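Side-chain contacts in citrate synthase (Metallosphaera sedula, PDB 6ABW), which probably catalyses the condensation of oxaloacetate with acetyl-CoA and water to give citrate and CoA, a step of the tricarboxylic acid cycle: residues A[48-53]-A[57-62]; A[141-146]-A[343-348]; A[149-154]-A[336-341]; A[162-167]-A[187-192]. All coordinates share one frame; numbering follows the deposited sequence.

The four contacts form a chain of neighbours through the mostly helical body of the subunit. Contacts 1 and 3 are the two ends of this row, their centres about 28 Å apart. Contact 4 sits about 10 Å from contact 1, centre to centre, and about 12 Å from contact 2, touching both; contact 2 in turn touches contact 3, which shares helix 128-151 with it. In sequence, contact 1 closes first, joining successive helices. Contact 3 is nested within contact 2, their centres about 10 Å apart, and contact 4 within both. The row thus runs from the subunit-facing hairpin of contact 1 through the buried contacts 4 and 2 to contact 3 at the surface.

Contact 1 of 4, residues A[48-53]-A[57-62]; sequences EDLVEH and EEVVHL
One water spans the gap between H53 and E58: it donates to the backbone O of H53 at 2.7 Å and to OE1 of E58 at an apparent 2.5 Å, so short that the length itself is doubtful. In the E58 carboxylate, OE1 also makes a salt bridge with R389 of the second subunit and OE2 is hydrogen-bonded to OG of S55, so both oxygens have partners, which probably limits the turning of the carboxylate. The neighbouring guanidinium would be expected to keep it ionised. Otherwise the contact is apolar. L50 reaches across with CG beside its backbone N (chi1 -69°), and its two methyls straddle a single one of L62: CD1 lies 4.0 Å and CD2 4.1 Å from L62 CD2. Nearer the backbone, L50 CB rests 4.3 Å from CG2 of V59. The two segments belong to helices 47-53 and 56-65, which follow the small antiparallel sheet and form an open helical hairpin, the short segments running at 138° with axes 10.7 Å apart. The second subunit covers this hairpin, its V383 packing on L50 and H53 and donating N-H to OD2 of D49, its R381 packing on L62. Beside it, H53 ND1 donates to OD1 of D49, one turn back, at 2.8 Å and nearly along the C-O axis, though OD1 is tilted out of the ring plane and the bond is bent.

Contact 2 of 4, residues A[141-146]-A[343-348]; sequences TVVANV and TSLFAL
V143 and S344 face each other where helices 128-151 and 342-365 run almost antiparallel, at 168°, with the axes of these short segments 10.2 Å apart. No hydrogen bond crosses between them; V143 carries the contact, its two methyls parted between different partners. CG2, beside the backbone N, reaches the S344 carbonyl O at 4.0 Å and CB of L348 at 4.1 Å, and thus touches residues one turn apart on the facing helix. CG1, anti to the backbone N (chi1 176°), meets the CD2 methyl of L345 at 4.4 Å. The side chains of V143 and L348 pass at a slant, so that L348 offers V143 its CB rather than its methyls. This is lengthwise packing of two long helices far apart in sequence, in the interior of the largely helical citrate synthase fold. Helix 104-119 closes one flank, M108 touching both V143 and S344, and F168 of helix 164-173 lies against V143, L345 and L348. L345 also packs on F337, and its side chain is about 10 Å from that of D325, a predicted active-site residue. Elsewhere on the first helix the amide of N145 folds back on its own backbone: ND2 donates to the O of T141 at 2.8 Å, and the helical bond from N145 N reaches the same oxygen at 3.2 Å from the opposite face of the carbonyl plane. ND2 has a further acceptor in the O of A156, which ties helix 128-151 to the chain beyond its end.

Contact 3 of 4, residues A[149-154]-A[336-341]; sequences AKEGKK and GFPVYM
Y340 OH donates to OE1 of E151 at 2.7 Å, meeting it from 60° out of the carboxylate plane, while OE1 itself lies in the plane of the phenol ring at its edge. E151 comes from the last turn of helix 128-151 and bends at chi2 to bring its carboxylate round; OE2 ends 4.1 Å from CG of P338. The ring of Y340 is sandwiched. On one face lies P338 CB, 3.7 Å above the plane; on the other K150 lays its aliphatic chain, with CE 3.6 Å from the ring centroid in a CH-pi contact. Bends at chi3 and chi4 then place NZ over the same face, 4.7 Å from the centroid and only 15° off the ring normal, a cation-pi interaction; NZ is also hydrogen-bonded to the O of S102. Y340 reaches this slot with CG in the crowded position between backbone N and carbonyl carbon (chi1 61°). A leucine in its place would probably leave E151 without its phenol donor and K150 without a pi face for its charge. Schellman motifs at G152, just after E151, and at G336, just before F337, end the two helices, and the contact joins the end of helix 128-151 to the connection leading into helix 342-365 at the protein surface. One tyrosine therefore meets an anion through its hydroxyl and a cation through its face, and donation to E151 would be expected to enrich the ring electrons that attract the lysine.

Contact 4 of 4, residues A[162-167]-A[187-192]; sequences ESFAKS and AALILY
F164 and L189 cross at about a right angle, and the leucine comes to the edge of the phenyl ring, not over a face. Its CD1 methyl lies near the ring plane, 3.8 Å from CD1 and 4.0 Å from CE1 of F164, so the contact is methyl against aromatic C-H. The same methyl is 4.3 Å from CB of A165, and thus sits where the ring edge and the small alanine side chain converge. Torsions set up the meeting from both helices: F164 extends its ring with CG anti to the backbone N (chi1 -179°), while L189 holds CG beside its own N (chi1 -66°). L348 of helix 342-365 also packs here, its CG against CD2 of L189 and its CD1 against CZ of F164. The backbone that carries F164 is fixed by polar groups. S163 is the N-cap of helix 164-173: its OG accepts from K166 N at 3.2 Å along a nearly straight bond (164°), and its carbonyl O takes the first helical bond, from S167 N at 2.9 Å. The first-turn N-H of F164 is met by OE2 of E57, so side chains of S163 and E57 take up two of the first N-H groups. At the end of helix 179-191, Y192 OH is hydrogen-bonded to D325, a predicted active-site residue. Two successive helices of the citrate synthase body pack here, the capped start of helix 164-173 against the last turn of helix 179-191.

Contact 1 of 4, residues A[48-53]-A[57-62]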
loop_
_atom_site.group_PDB
_atom_site.type_symbol
_atom_site.label_atom_id
_atom_site.label_comp_id
_atom_site.label_asym_id
_atom_site.label_seq_id
_atom_site.Cartn_x
_atom_site.Cartn_y
_atom_site.Cartn_z
ATOM N N GLU A 48 -12.201 -19.190 21.855
ATOM C CA GLU A 48 -12.201 -19.238 23.331
ATOM C C GLU A 48 -11.120 -20.196 23.881
ATOM O O GLU A 48 -10.431 -19.885 24.873
ATOM C CB GLU A 48 -13.638 -19.574 23.833
ATOM C CG GLU A 48 -13.712 -19.354 25.344
ATOM C CD GLU A 48 -15.027 -19.779 25.996
ATOM O OE1 GLU A 48 -16.037 -19.919 25.264
ATOM O OE2 GLU A 48 -15.015 -19.984 27.253
ATOM N N ASP A 49 -10.980 -21.348 23.222
ATOM C CA ASP A 49 -10.044 -22.456 23.560
ATOM C C ASP A 49 -8.629 -21.934 23.332
ATOM O O ASP A 49 -7.708 -22.145 24.183
ATOM C CB ASP A 49 -10.412 -23.650 22.639
ATOM C CG ASP A 49 -9.873 -25.073 23.121
ATOM O OD1 ASP A 49 -9.269 -25.214 24.257
ATOM O OD2 ASP A 49 -10.044 -26.016 22.283
ATOM N N LEU A 50 -8.415 -21.252 22.191
ATOM C CA LEU A 50 -7.080 -20.699 21.959
ATOM C C LEU A 50 -6.687 -19.686 22.985
ATOM O O LEU A 50 -5.507 -19.641 23.471
ATOM C CB LEU A 50 -6.986 -20.111 20.544
ATOM C CG LEU A 50 -7.038 -21.173 19.461
ATOM C CD1 LEU A 50 -7.158 -20.458 18.129
ATOM C CD2 LEU A 50 -5.815 -22.112 19.513
ATOM N N VAL A 51 -7.632 -18.808 23.349
ATOM C CA VAL A 51 -7.228 -17.721 24.281
ATOM C C VAL A 51 -6.918 -18.294 25.651
ATOM O O VAL A 51 -5.903 -17.950 26.277
ATOM C CB VAL A 51 -8.269 -16.588 24.383
ATOM C CG1 VAL A 51 -7.953 -15.651 25.574
ATOM C CG2 VAL A 51 -8.262 -15.757 23.117
ATOM N N GLU A 52 -7.785 -19.190 26.099
ATOM C CA GLU A 52 -7.633 -19.764 27.459
ATOM C C GLU A 52 -6.387 -20.662 27.593
ATOM O O GLU A 52 -5.741 -20.600 28.610
ATOM C CB GLU A 52 -8.856 -20.578 27.781
ATOM C CG GLU A 52 -8.867 -21.240 29.162
ATOM C CD GLU A 52 -8.834 -20.297 30.369
ATOM O OE1 GLU A 52 -8.873 -19.044 30.213
ATOM O OE2 GLU A 52 -8.778 -20.849 31.501
ATOM N N HIS A 53 -6.097 -21.465 26.584
ATOM C CA HIS A 53 -5.147 -22.565 26.687
ATOM C C HIS A 53 -3.870 -22.403 25.853
ATOM O O HIS A 53 -2.971 -23.264 25.951
ATOM C CB HIS A 53 -5.832 -23.858 26.305
ATOM C CG HIS A 53 -6.984 -24.206 27.186
ATOM N ND1 HIS A 53 -8.266 -24.384 26.701
ATOM C CD2 HIS A 53 -7.038 -24.484 28.512
ATOM C CE1 HIS A 53 -9.068 -24.718 27.708
ATOM N NE2 HIS A 53 -8.346 -24.791 28.815
ATOM N N GLU A 57 2.254 -16.629 20.579
ATOM C CA GLU A 57 3.311 -17.372 19.828
ATOM C C GLU A 57 2.801 -18.671 19.240
ATOM O O GLU A 57 3.060 -19.016 18.098
ATOM C CB GLU A 57 4.510 -17.689 20.719
ATOM C CG GLU A 57 5.252 -16.438 21.188
ATOM C CD GLU A 57 4.880 -15.905 22.586
ATOM O OE1 GLU A 57 3.676 -15.881 22.941
ATOM O OE2 GLU A 57 5.775 -15.396 23.305
ATOM N N GLU A 58 2.000 -19.381 20.025
ATOM C CA GLU A 58 1.366 -20.585 19.529
ATOM C C GLU A 58 0.387 -20.366 18.414
ATOM O O GLU A 58 0.349 -21.128 17.492
ATOM C CB GLU A 58 0.725 -21.395 20.691
ATOM C CG GLU A 58 1.754 -22.027 21.635
ATOM C CD GLU A 58 1.120 -22.591 22.932
ATOM O OE1 GLU A 58 0.951 -23.847 23.015
ATOM O OE2 GLU A 58 0.700 -21.796 23.834
ATOM N N VAL A 59 -0.370 -19.270 18.473
ATOM C CA VAL A 59 -1.265 -18.943 17.421
ATOM C C VAL A 59 -0.518 -18.437 16.147
ATOM O O VAL A 59 -0.941 -18.718 15.043
ATOM C CB VAL A 59 -2.362 -17.923 17.927
ATOM C CG1 VAL A 59 -3.167 -17.384 16.774
ATOM C CG2 VAL A 59 -3.284 -18.559 18.933
ATOM N N VAL A 60 0.602 -17.748 16.322
ATOM C CA VAL A 60 1.456 -17.426 15.177
ATOM C C VAL A 60 1.850 -18.714 14.428
ATOM O O VAL A 60 1.689 -18.840 13.240
ATOM C CB VAL A 60 2.705 -16.708 15.660
ATOM C CG1 VAL A 60 3.698 -16.551 14.527
ATOM C CG2 VAL A 60 2.351 -15.305 16.192
ATOM N N HIS A 61 2.294 -19.726 15.193
ATOM C CA HIS A 61 2.652 -21.031 14.596
ATOM C C HIS A 61 1.470 -21.703 13.929
ATOM O O HIS A 61 1.590 -22.187 12.815
ATOM C CB HIS A 61 3.328 -21.911 15.671
ATOM C CG HIS A 61 3.991 -23.122 15.119
ATOM N ND1 HIS A 61 3.296 -24.179 14.585
ATOM C CD2 HIS A 61 5.306 -23.366 14.863
ATOM C CE1 HIS A 61 4.145 -25.059 14.083
ATOM N NE2 HIS A 61 5.372 -24.582 14.230
ATOM N N LEU A 62 0.291 -21.666 14.539
ATOM C CA LEU A 62 -0.907 -22.214 13.933
ATOM C C LEU A 62 -1.292 -21.577 12.633
ATOM O O LEU A 62 -1.640 -22.263 11.683
ATOM C CB LEU A 62 -2.067 -22.097 14.957
ATOM C CG LEU A 62 -3.456 -22.447 14.510
ATOM C CD1 LEU A 62 -3.488 -23.944 14.211
ATOM C CD2 LEU A 62 -4.441 -22.019 15.624
HETATM O O HOH W 1 -0.595 -24.218 24.993
#

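Contact 2 of 4, residues A[141-146]-A[343-348]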
loop_
_atom_site.group_PDB
_atom_site.type_symbol
_atom_site.label_atom_id
_atom_site.label_comp_id
_atom_site.label_asym_id
_atom_site.label_seq_id
_atom_site.Cartn_x
_atom_site.Cartn_y
_atom_site.Cartn_z
ATOM N N THR A 141 8.227 -3.980 17.705
ATOM C CA THR A 141 9.165 -2.875 17.825
ATOM C C THR A 141 8.628 -1.555 17.304
ATOM O O THR A 141 8.736 -0.524 17.945
ATOM C CB THR A 141 10.432 -3.256 17.096
ATOM O OG1 THR A 141 10.945 -4.490 17.659
ATOM C CG2 THR A 141 11.506 -2.162 17.234
ATOM N N VAL A 142 8.010 -1.617 16.126
ATOM C CA VAL A 142 7.382 -0.445 15.515
ATOM C C VAL A 142 6.262 0.135 16.337
ATOM O O VAL A 142 6.279 1.335 16.621
ATOM C CB VAL A 142 6.904 -0.780 14.095
ATOM C CG1 VAL A 142 6.029 0.332 13.529
ATOM C CG2 VAL A 142 8.164 -1.009 13.231
ATOM N N VAL A 143 5.337 -0.691 16.829
ATOM C CA VAL A 143 4.190 -0.146 17.531
ATOM C C VAL A 143 4.591 0.479 18.890
ATOM O O VAL A 143 4.168 1.586 19.247
ATOM C CB VAL A 143 3.079 -1.192 17.647
ATOM C CG1 VAL A 143 1.950 -0.623 18.458
ATOM C CG2 VAL A 143 2.539 -1.553 16.263
ATOM N N ALA A 144 5.534 -0.160 19.565
ATOM C CA ALA A 144 6.012 0.319 20.847
ATOM C C ALA A 144 6.675 1.705 20.653
ATOM O O ALA A 144 6.445 2.626 21.439
ATOM C CB ALA A 144 7.003 -0.709 21.437
ATOM N N ASN A 145 7.416 1.861 19.571
ATOM C CA ASN A 145 8.132 3.096 19.272
ATOM C C ASN A 145 7.264 4.220 18.736
ATOM O O ASN A 145 7.511 5.379 18.963
ATOM C CB ASN A 145 9.387 2.803 18.484
ATOM C CG ASN A 145 10.462 2.235 19.412
ATOM O OD1 ASN A 145 10.929 2.939 20.313
ATOM N ND2 ASN A 145 10.683 0.918 19.326
ATOM N N VAL A 146 6.152 3.836 18.047
ATOM C CA VAL A 146 5.159 4.798 17.637
ATOM C C VAL A 146 4.511 5.426 18.880
ATOM O O VAL A 146 4.349 6.643 18.996
ATOM C CB VAL A 146 4.134 4.131 16.672
ATOM C CG1 VAL A 146 2.858 4.987 16.493
ATOM C CG2 VAL A 146 4.757 3.898 15.302
ATOM N N THR A 343 -6.204 1.499 16.942
ATOM C CA THR A 343 -6.157 0.868 15.643
ATOM C C THR A 343 -4.745 0.293 15.349
ATOM O O THR A 343 -4.638 -0.696 14.642
ATOM C CB THR A 343 -6.695 1.800 14.539
ATOM O OG1 THR A 343 -8.108 1.970 14.804
ATOM C CG2 THR A 343 -6.556 1.163 13.158
ATOM N N SER A 344 -3.680 0.949 15.839
ATOM C CA SER A 344 -2.318 0.428 15.723
ATOM C C SER A 344 -2.143 -0.894 16.470
ATOM O O SER A 344 -1.407 -1.793 16.006
ATOM C CB SER A 344 -1.274 1.473 16.199
ATOM O OG SER A 344 -1.236 2.525 15.280
ATOM N N LEU A 345 -2.852 -1.048 17.599
ATOM C CA LEU A 345 -2.832 -2.289 18.381
ATOM C C LEU A 345 -3.572 -3.397 17.669
ATOM O O LEU A 345 -3.128 -4.542 17.642
ATOM C CB LEU A 345 -3.349 -2.091 19.809
ATOM C CG LEU A 345 -2.487 -1.142 20.618
ATOM C CD1 LEU A 345 -3.309 -0.569 21.787
ATOM C CD2 LEU A 345 -1.270 -1.924 21.109
ATOM N N PHE A 346 -4.694 -3.052 17.054
ATOM C CA PHE A 346 -5.348 -3.929 16.106
ATOM C C PHE A 346 -4.351 -4.387 15.027
ATOM O O PHE A 346 -4.257 -5.606 14.704
ATOM C CB PHE A 346 -6.596 -3.231 15.464
ATOM C CG PHE A 346 -7.149 -3.928 14.261
ATOM C CD1 PHE A 346 -8.133 -4.915 14.406
ATOM C CD2 PHE A 346 -6.681 -3.654 13.016
ATOM C CE1 PHE A 346 -8.643 -5.563 13.292
ATOM C CE2 PHE A 346 -7.142 -4.334 11.890
ATOM C CZ PHE A 346 -8.105 -5.309 12.031
ATOM N N ALA A 347 -3.667 -3.433 14.412
ATOM C CA ALA A 347 -2.760 -3.727 13.307
ATOM C C ALA A 347 -1.632 -4.685 13.765
ATOM O O ALA A 347 -1.228 -5.559 13.034
ATOM C CB ALA A 347 -2.175 -2.449 12.719
ATOM N N LEU A 348 -1.083 -4.432 14.952
ATOM C CA LEU A 348 -0.067 -5.323 15.548
ATOM C C LEU A 348 -0.502 -6.818 15.504
ATOM O O LEU A 348 0.204 -7.692 15.014
ATOM C CB LEU A 348 0.253 -4.897 16.967
ATOM C CG LEU A 348 1.255 -5.794 17.726
ATOM C CD1 LEU A 348 2.578 -6.049 17.055
ATOM C CD2 LEU A 348 1.464 -5.260 19.156
#

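Contact 3 of 4, residues A[149-154]-A[336-341]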
loop_
_atom_site.group_PDB
_atom_site.type_symbol
_atom_site.label_atom_id
_atom_site.label_comp_id
_atom_site.label_asym_id
_atom_site.label_seq_id
_atom_site.Cartn_x
_atom_site.Cartn_y
_atom_site.Cartn_z
ATOM N N ALA A 149 7.342 7.685 20.586
ATOM C CA ALA A 149 7.452 8.924 19.839
ATOM C C ALA A 149 6.356 9.918 20.064
ATOM O O ALA A 149 6.603 11.119 20.279
ATOM C CB ALA A 149 7.655 8.688 18.372
ATOM N N LYS A 150 5.120 9.440 20.014
ATOM C CA LYS A 150 3.982 10.324 20.180
ATOM C C LYS A 150 3.930 10.900 21.621
ATOM O O LYS A 150 3.527 12.049 21.798
ATOM C CB LYS A 150 2.690 9.630 19.780
ATOM C CG LYS A 150 2.567 9.464 18.276
ATOM C CD LYS A 150 1.285 8.704 17.881
ATOM C CE LYS A 150 0.014 9.536 17.995
ATOM N NZ LYS A 150 -0.054 10.834 17.259
ATOM N N GLU A 151 4.400 10.147 22.575
ATOM C CA GLU A 151 4.450 10.541 23.960
ATOM C C GLU A 151 5.737 11.368 24.279
ATOM O O GLU A 151 5.826 11.921 25.364
ATOM C CB GLU A 151 4.415 9.320 24.843
ATOM C CG GLU A 151 3.157 8.466 24.897
ATOM C CD GLU A 151 1.949 9.069 25.629
ATOM O OE1 GLU A 151 1.293 10.050 25.110
ATOM O OE2 GLU A 151 1.601 8.480 26.703
ATOM N N GLY A 152 6.712 11.435 23.370
ATOM C CA GLY A 152 7.958 12.205 23.553
ATOM C C GLY A 152 8.896 11.504 24.505
ATOM O O GLY A 152 9.631 12.159 25.204
ATOM N N LYS A 153 8.886 10.164 24.533
ATOM C CA LYS A 153 9.828 9.375 25.345
ATOM C C LYS A 153 10.955 8.827 24.496
ATOM O O LYS A 153 10.836 8.661 23.276
ATOM C CB LYS A 153 9.143 8.170 25.954
ATOM C CG LYS A 153 8.077 8.485 26.993
ATOM C CD LYS A 153 7.502 7.135 27.451
ATOM C CE LYS A 153 6.841 7.139 28.808
ATOM N NZ LYS A 153 5.843 8.227 28.844
ATOM N N LYS A 154 12.055 8.467 25.138
ATOM C CA LYS A 154 13.144 7.864 24.462
ATOM C C LYS A 154 12.786 6.497 23.824
ATOM O O LYS A 154 11.952 5.771 24.379
ATOM C CB LYS A 154 14.243 7.661 25.527
ATOM C CG LYS A 154 15.597 7.325 24.986
ATOM C CD LYS A 154 16.761 7.748 25.918
ATOM C CE LYS A 154 16.527 7.406 27.385
ATOM N NZ LYS A 154 16.022 6.016 27.639
ATOM N N GLY A 336 -2.714 0.935 29.690
ATOM C CA GLY A 336 -1.924 2.188 29.617
ATOM C C GLY A 336 -1.824 2.806 28.253
ATOM O O GLY A 336 -1.119 3.787 28.078
ATOM N N PHE A 337 -2.551 2.247 27.265
ATOM C CA PHE A 337 -2.436 2.801 25.933
ATOM C C PHE A 337 -3.403 3.947 25.763
ATOM O O PHE A 337 -4.569 3.819 26.085
ATOM C CB PHE A 337 -2.659 1.756 24.841
ATOM C CG PHE A 337 -1.576 0.705 24.764
ATOM C CD1 PHE A 337 -0.368 0.973 24.087
ATOM C CD2 PHE A 337 -1.749 -0.533 25.279
ATOM C CE1 PHE A 337 0.625 0.044 24.034
ATOM C CE2 PHE A 337 -0.762 -1.504 25.178
ATOM C CZ PHE A 337 0.452 -1.210 24.598
ATOM N N PRO A 338 -2.929 5.063 25.188
ATOM C CA PRO A 338 -3.902 6.083 24.849
ATOM C C PRO A 338 -4.847 5.642 23.706
ATOM O O PRO A 338 -4.453 4.832 22.853
ATOM C CB PRO A 338 -3.046 7.286 24.470
ATOM C CG PRO A 338 -1.637 6.892 24.691
ATOM C CD PRO A 338 -1.521 5.457 24.965
ATOM N N VAL A 339 -5.961 6.338 23.593
ATOM C CA VAL A 339 -6.959 6.056 22.575
ATOM C C VAL A 339 -6.329 6.120 21.143
ATOM O O VAL A 339 -6.660 5.346 20.258
ATOM C CB VAL A 339 -8.153 7.003 22.672
ATOM C CG1 VAL A 339 -9.155 6.761 21.531
ATOM C CG2 VAL A 339 -8.859 6.775 24.025
ATOM N N TYR A 340 -5.392 7.014 20.928
ATOM C CA TYR A 340 -4.809 7.173 19.600
ATOM C C TYR A 340 -4.056 5.932 19.105
ATOM O O TYR A 340 -3.672 5.880 17.930
ATOM C CB TYR A 340 -3.925 8.448 19.442
ATOM C CG TYR A 340 -2.707 8.551 20.328
ATOM C CD1 TYR A 340 -1.621 7.712 20.154
ATOM C CD2 TYR A 340 -2.618 9.547 21.327
ATOM C CE1 TYR A 340 -0.485 7.818 20.933
ATOM C CE2 TYR A 340 -1.489 9.635 22.132
ATOM C CZ TYR A 340 -0.429 8.799 21.921
ATOM O OH TYR A 340 0.698 8.866 22.709
ATOM N N MET A 341 -3.782 4.990 19.975
ATOM C CA MET A 341 -3.066 3.793 19.635
ATOM C C MET A 341 -4.007 2.658 19.289
ATOM O O MET A 341 -3.480 1.627 18.881
ATOM C CB MET A 341 -2.163 3.293 20.784
ATOM C CG MET A 341 -0.933 4.168 21.060
ATOM S SD MET A 341 0.142 4.404 19.660
ATOM C CE MET A 341 0.722 2.755 19.356
#

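Contact 4 of 4, residues A[162-167]-A[187-192]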
loop_
_atom_site.group_PDB
_atom_site.type_symbol
_atom_site.label_atom_id
_atom_site.label_comp_id
_atom_site.label_asym_id
_atom_site.label_seq_id
_atom_site.Cartn_x
_atom_site.Cartn_y
_atom_site.Cartn_z
ATOM N N GLU A 162 9.584 -13.816 28.978
ATOM C CA GLU A 162 8.680 -14.983 28.995
ATOM C C GLU A 162 7.623 -15.019 27.924
ATOM O O GLU A 162 7.129 -16.094 27.610
ATOM C CB GLU A 162 8.082 -15.155 30.425
ATOM C CG GLU A 162 9.258 -15.646 31.335
ATOM C CD GLU A 162 9.039 -15.581 32.838
ATOM O OE1 GLU A 162 9.662 -14.715 33.514
ATOM O OE2 GLU A 162 8.265 -16.427 33.345
ATOM N N SER A 163 7.304 -13.862 27.313
ATOM C CA SER A 163 6.376 -13.882 26.191
ATOM C C SER A 163 6.416 -12.599 25.349
ATOM O O SER A 163 6.868 -11.529 25.783
ATOM C CB SER A 163 4.970 -14.090 26.657
ATOM O OG SER A 163 4.487 -12.952 27.381
ATOM N N PHE A 164 5.881 -12.763 24.154
ATOM C CA PHE A 164 5.761 -11.675 23.184
ATOM C C PHE A 164 4.980 -10.560 23.759
ATOM O O PHE A 164 5.398 -9.406 23.681
ATOM C CB PHE A 164 5.126 -12.231 21.941
ATOM C CG PHE A 164 4.937 -11.216 20.793
ATOM C CD1 PHE A 164 3.867 -10.368 20.761
ATOM C CD2 PHE A 164 5.848 -11.181 19.733
ATOM C CE1 PHE A 164 3.688 -9.418 19.676
ATOM C CE2 PHE A 164 5.711 -10.291 18.686
ATOM C CZ PHE A 164 4.580 -9.434 18.620
ATOM N N ALA A 165 3.848 -10.891 24.373
ATOM C CA ALA A 165 3.022 -9.868 25.029
ATOM C C ALA A 165 3.777 -9.082 26.082
ATOM O O ALA A 165 3.685 -7.872 26.194
ATOM C CB ALA A 165 1.766 -10.493 25.633
ATOM N N LYS A 166 4.504 -9.804 26.948
ATOM C CA LYS A 166 5.294 -9.135 27.976
ATOM C C LYS A 166 6.413 -8.231 27.427
ATOM O O LYS A 166 6.564 -7.104 27.885
ATOM C CB LYS A 166 5.879 -10.176 28.986
ATOM C CG LYS A 166 6.460 -9.492 30.173
ATOM C CD LYS A 166 7.044 -10.543 31.105
ATOM C CE LYS A 166 7.740 -9.838 32.261
ATOM N NZ LYS A 166 7.961 -10.850 33.368
ATOM N N SER A 167 7.120 -8.709 26.442
ATOM C CA SER A 167 8.196 -7.927 25.785
ATOM C C SER A 167 7.664 -6.640 25.167
ATOM O O SER A 167 8.285 -5.547 25.306
ATOM C CB SER A 167 8.941 -8.759 24.756
ATOM O OG SER A 167 9.627 -9.847 25.355
ATOM N N ALA A 187 -4.181 -12.100 25.089
ATOM C CA ALA A 187 -5.528 -12.389 24.573
ATOM C C ALA A 187 -5.904 -11.473 23.373
ATOM O O ALA A 187 -6.480 -11.922 22.363
ATOM C CB ALA A 187 -6.569 -12.283 25.690
ATOM N N ALA A 188 -5.665 -10.184 23.539
ATOM C CA ALA A 188 -5.989 -9.160 22.535
ATOM C C ALA A 188 -5.271 -9.469 21.246
ATOM O O ALA A 188 -5.840 -9.366 20.186
ATOM C CB ALA A 188 -5.604 -7.795 23.036
ATOM N N LEU A 189 -4.006 -9.870 21.324
ATOM C CA LEU A 189 -3.238 -10.268 20.147
ATOM C C LEU A 189 -3.810 -11.449 19.456
ATOM O O LEU A 189 -3.845 -11.497 18.233
ATOM C CB LEU A 189 -1.808 -10.594 20.479
ATOM C CG LEU A 189 -1.020 -9.413 20.944
ATOM C CD1 LEU A 189 0.252 -9.827 21.643
ATOM C CD2 LEU A 189 -0.714 -8.572 19.703
ATOM N N ILE A 190 -4.293 -12.424 20.215
ATOM C CA ILE A 190 -4.971 -13.571 19.555
ATOM C C ILE A 190 -6.322 -13.169 18.958
ATOM O O ILE A 190 -6.670 -13.563 17.823
ATOM C CB ILE A 190 -5.177 -14.731 20.568
ATOM C CG1 ILE A 190 -3.794 -15.329 20.985
ATOM C CG2 ILE A 190 -6.057 -15.821 19.953
ATOM C CD1 ILE A 190 -3.866 -16.193 22.225
ATOM N N LEU A 191 -7.060 -12.352 19.713
ATOM C CA LEU A 191 -8.444 -12.026 19.353
ATOM C C LEU A 191 -8.578 -11.289 18.024
ATOM O O LEU A 191 -9.535 -11.475 17.277
ATOM C CB LEU A 191 -9.113 -11.237 20.494
ATOM C CG LEU A 191 -9.516 -12.013 21.766
ATOM C CD1 LEU A 191 -9.870 -11.161 22.968
ATOM C CD2 LEU A 191 -10.657 -12.992 21.464
ATOM N N TYR A 192 -7.639 -10.390 17.753
ATOM C CA TYR A 192 -7.635 -9.576 16.581
ATOM C C TYR A 192 -6.824 -10.144 15.387
ATOM O O TYR A 192 -6.724 -9.472 14.347
ATOM C CB TYR A 192 -7.204 -8.136 16.954
ATOM C CG TYR A 192 -8.263 -7.138 17.371
ATOM C CD1 TYR A 192 -9.557 -7.134 16.787
ATOM C CD2 TYR A 192 -7.969 -6.108 18.241
ATOM C CE1 TYR A 192 -10.462 -6.149 17.073
ATOM C CE2 TYR A 192 -8.892 -5.128 18.540
ATOM C CZ TYR A 192 -10.163 -5.157 17.947
ATOM O OH TYR A 192 -11.084 -4.132 18.213
#